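Local coordinates for Lmo0740 protein (PDB 4RFA) that probably regulates transcription as a Crp-family activator, joining a cyclic nucleotide-binding-type domain to a winged helix-turn-helix DNA-binding domain, at residues N179-S184 and S215-D220. Sequence-based numbering, arbitrary orientation.
Sequences NFINQS and SPYRID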
loop_
_atom_site.group_PDB
_atom_site.type_symbol
_atom_site.label_atom_id
_atom_site.label_comp_id
_atom_site.label_asym_id
_atom_site.label_seq_id
_atom_site.Cartn_x
_atom_site.Cartn_y
_atom_site.Cartn_z
ATOM N N ASN A 179 19.287 9.746 -12.839
ATOM C CA ASN A 179 20.498 10.258 -12.277
ATOM C C ASN A 179 20.440 10.427 -10.778
ATOM O O ASN A 179 21.443 10.241 -10.099
ATOM C CB ASN A 179 20.756 11.621 -12.896
ATOM C CG ASN A 179 22.197 12.027 -12.802
ATOM O OD1 ASN A 179 22.533 13.020 -12.159
ATOM N ND2 ASN A 179 23.064 11.259 -13.440
ATOM N N PHE A 180 19.272 10.795 -10.257
ATOM C CA PHE A 180 19.129 11.010 -8.823
ATOM C C PHE A 180 19.243 9.712 -7.974
ATOM O O PHE A 180 19.462 9.780 -6.776
ATOM C CB PHE A 180 17.841 11.803 -8.505
ATOM C CG PHE A 180 16.575 11.014 -8.703
ATOM C CD1 PHE A 180 16.125 10.152 -7.721
ATOM C CD2 PHE A 180 15.833 11.158 -9.874
ATOM C CE1 PHE A 180 14.946 9.438 -7.885
ATOM C CE2 PHE A 180 14.673 10.441 -10.061
ATOM C CZ PHE A 180 14.230 9.561 -9.068
ATOM N N ILE A 181 19.093 8.549 -8.583
ATOM C CA ILE A 181 19.389 7.285 -7.920
ATOM C C ILE A 181 20.910 7.030 -7.924
ATOM O O ILE A 181 21.484 6.476 -8.904
ATOM C CB ILE A 181 18.695 6.086 -8.564
ATOM C CG1 ILE A 181 17.181 6.311 -8.760
ATOM C CG2 ILE A 181 18.942 4.828 -7.703
ATOM C CD1 ILE A 181 16.368 6.386 -7.516
ATOM N N ASN A 182 21.552 7.492 -6.854
ATOM C CA ASN A 182 22.958 7.239 -6.593
ATOM C C ASN A 182 23.089 6.282 -5.450
ATOM O O ASN A 182 22.088 5.747 -4.880
ATOM C CB ASN A 182 23.731 8.536 -6.280
ATOM C CG ASN A 182 23.109 9.351 -5.152
ATOM O OD1 ASN A 182 22.362 8.852 -4.335
ATOM N ND2 ASN A 182 23.455 10.607 -5.097
ATOM N N GLN A 183 24.328 6.045 -5.094
ATOM C CA GLN A 183 24.655 5.144 -4.004
ATOM C C GLN A 183 23.965 5.430 -2.680
ATOM O O GLN A 183 23.500 4.509 -1.982
ATOM C CB GLN A 183 26.170 5.104 -3.808
ATOM C CG GLN A 183 26.638 3.856 -3.095
ATOM C CD GLN A 183 28.126 3.680 -3.202
ATOM O OE1 GLN A 183 28.668 3.284 -4.253
ATOM N NE2 GLN A 183 28.801 3.994 -2.126
ATOM N N SER A 184 23.960 6.691 -2.278
ATOM C CA SER A 184 23.318 7.089 -1.024
ATOM C C SER A 184 21.811 6.868 -1.064
ATOM O O SER A 184 21.204 6.372 -0.109
ATOM C CB SER A 184 23.614 8.586 -0.737
ATOM O OG SER A 184 22.964 8.976 0.455
ATOM N N SER A 215 26.685 5.208 -10.867
ATOM C CA SER A 215 25.421 5.757 -11.374
ATOM C C SER A 215 25.622 6.751 -12.524
ATOM O O SER A 215 26.648 7.432 -12.610
ATOM C CB SER A 215 24.595 6.394 -10.260
ATOM O OG SER A 215 25.382 7.251 -9.476
ATOM N N PRO A 216 24.619 6.867 -13.398
ATOM C CA PRO A 216 23.312 6.190 -13.337
ATOM C C PRO A 216 23.400 4.690 -13.581
ATOM O O PRO A 216 24.172 4.229 -14.432
ATOM C CB PRO A 216 22.472 6.876 -14.422
ATOM C CG PRO A 216 23.398 7.786 -15.176
ATOM C CD PRO A 216 24.734 7.843 -14.489
ATOM N N TYR A 217 22.628 3.927 -12.827
ATOM C CA TYR A 217 22.709 2.482 -12.887
ATOM C C TYR A 217 22.113 1.966 -14.184
ATOM O O TYR A 217 21.024 2.377 -14.607
ATOM C CB TYR A 217 22.009 1.881 -11.678
ATOM C CG TYR A 217 22.690 2.313 -10.415
ATOM C CD1 TYR A 217 24.028 2.018 -10.214
ATOM C CD2 TYR A 217 22.046 3.092 -9.471
ATOM C CE1 TYR A 217 24.692 2.432 -9.083
ATOM C CE2 TYR A 217 22.722 3.517 -8.319
ATOM C CZ TYR A 217 24.042 3.177 -8.145
ATOM O OH TYR A 217 24.749 3.565 -7.037
ATOM N N ARG A 218 22.860 1.058 -14.809
ATOM C CA ARG A 218 22.467 0.422 -16.052
ATOM C C ARG A 218 22.318 -1.057 -15.753
ATOM O O ARG A 218 23.243 -1.690 -15.287
ATOM C CB ARG A 218 23.552 0.629 -17.103
ATOM C CG ARG A 218 23.766 2.075 -17.483
ATOM C CD ARG A 218 25.060 2.293 -18.267
ATOM N NE ARG A 218 25.065 3.635 -18.859
ATOM C CZ ARG A 218 24.656 3.956 -20.092
ATOM N NH1 ARG A 218 24.217 3.036 -20.954
ATOM N NH2 ARG A 218 24.704 5.228 -20.480
ATOM N N ILE A 219 21.141 -1.592 -16.025
ATOM C CA ILE A 219 20.793 -2.917 -15.603
ATOM C C ILE A 219 20.696 -3.740 -16.854
ATOM O O ILE A 219 20.057 -3.319 -17.818
ATOM C CB ILE A 219 19.441 -2.953 -14.868
ATOM C CG1 ILE A 219 19.529 -2.192 -13.548
ATOM C CG2 ILE A 219 19.018 -4.386 -14.580
ATOM C CD1 ILE A 219 18.181 -1.634 -13.127
ATOM N N ASP A 220 21.339 -4.906 -16.828
ATOM C CA ASP A 220 21.349 -5.806 -17.982
ATOM C C ASP A 220 19.949 -6.260 -18.273
ATOM O O ASP A 220 19.360 -7.016 -17.490
ATOM C CB ASP A 220 22.207 -7.034 -17.728
ATOM C CG ASP A 220 22.618 -7.708 -18.998
ATOM O OD1 ASP A 220 21.800 -7.772 -19.954
ATOM O OD2 ASP A 220 23.790 -8.140 -19.038
HETATM O O HOH W 1 20.963 5.657 -11.201
HETATM O O HOH W 2 27.409 3.690 -7.379
#
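Y217, just ahead of strand 218-220, reaches to I181 and Q183, tying the C-terminal strand of a Crp-type winged helix-turn-helix domain to the entrance of helix 183-189, which with helix 194-206 forms the helix-turn-helix. From CB, chi1 of -62° sets CG anti to the carbonyl carbon, and the ring extends toward the start of helix 183-189. Along one side of the ring, CD2 lies 4.0 Å from CG2 of I181, a methyl in the ring plane at its edge, and CE2 lies 3.3 Å from the I181 O, which approaches obliquely. CB of S215 sits 3.8 Å above one ring face, shifted toward the rim, and also packs 3.4 Å from the same I181 O. Further out, CZ nears the backbone of Q183, and the OH ends 3.2 Å from Q183 N, at too poor an angle for a hydrogen bond. No direct hydrogen bond crosses the contact; one water links I181 O to Y217 N, and a second binds Y217 OH at 2.7 Å and, weakly, Q183 OE1. Beside this, N182 is the N-cap of helix 183-189, its OD1 accepting from V185 N, while its CB rests against S215 OG. A cis peptide precedes P216, whose side chain lies obliquely across that of N179. L201 of helix 194-206 touches both Y217 and Q183, so the tyrosine also packs against the second helix of the motif. At the outer end of the contact, N179 ND2 lies 3.9 Å from both CG and CD of P216.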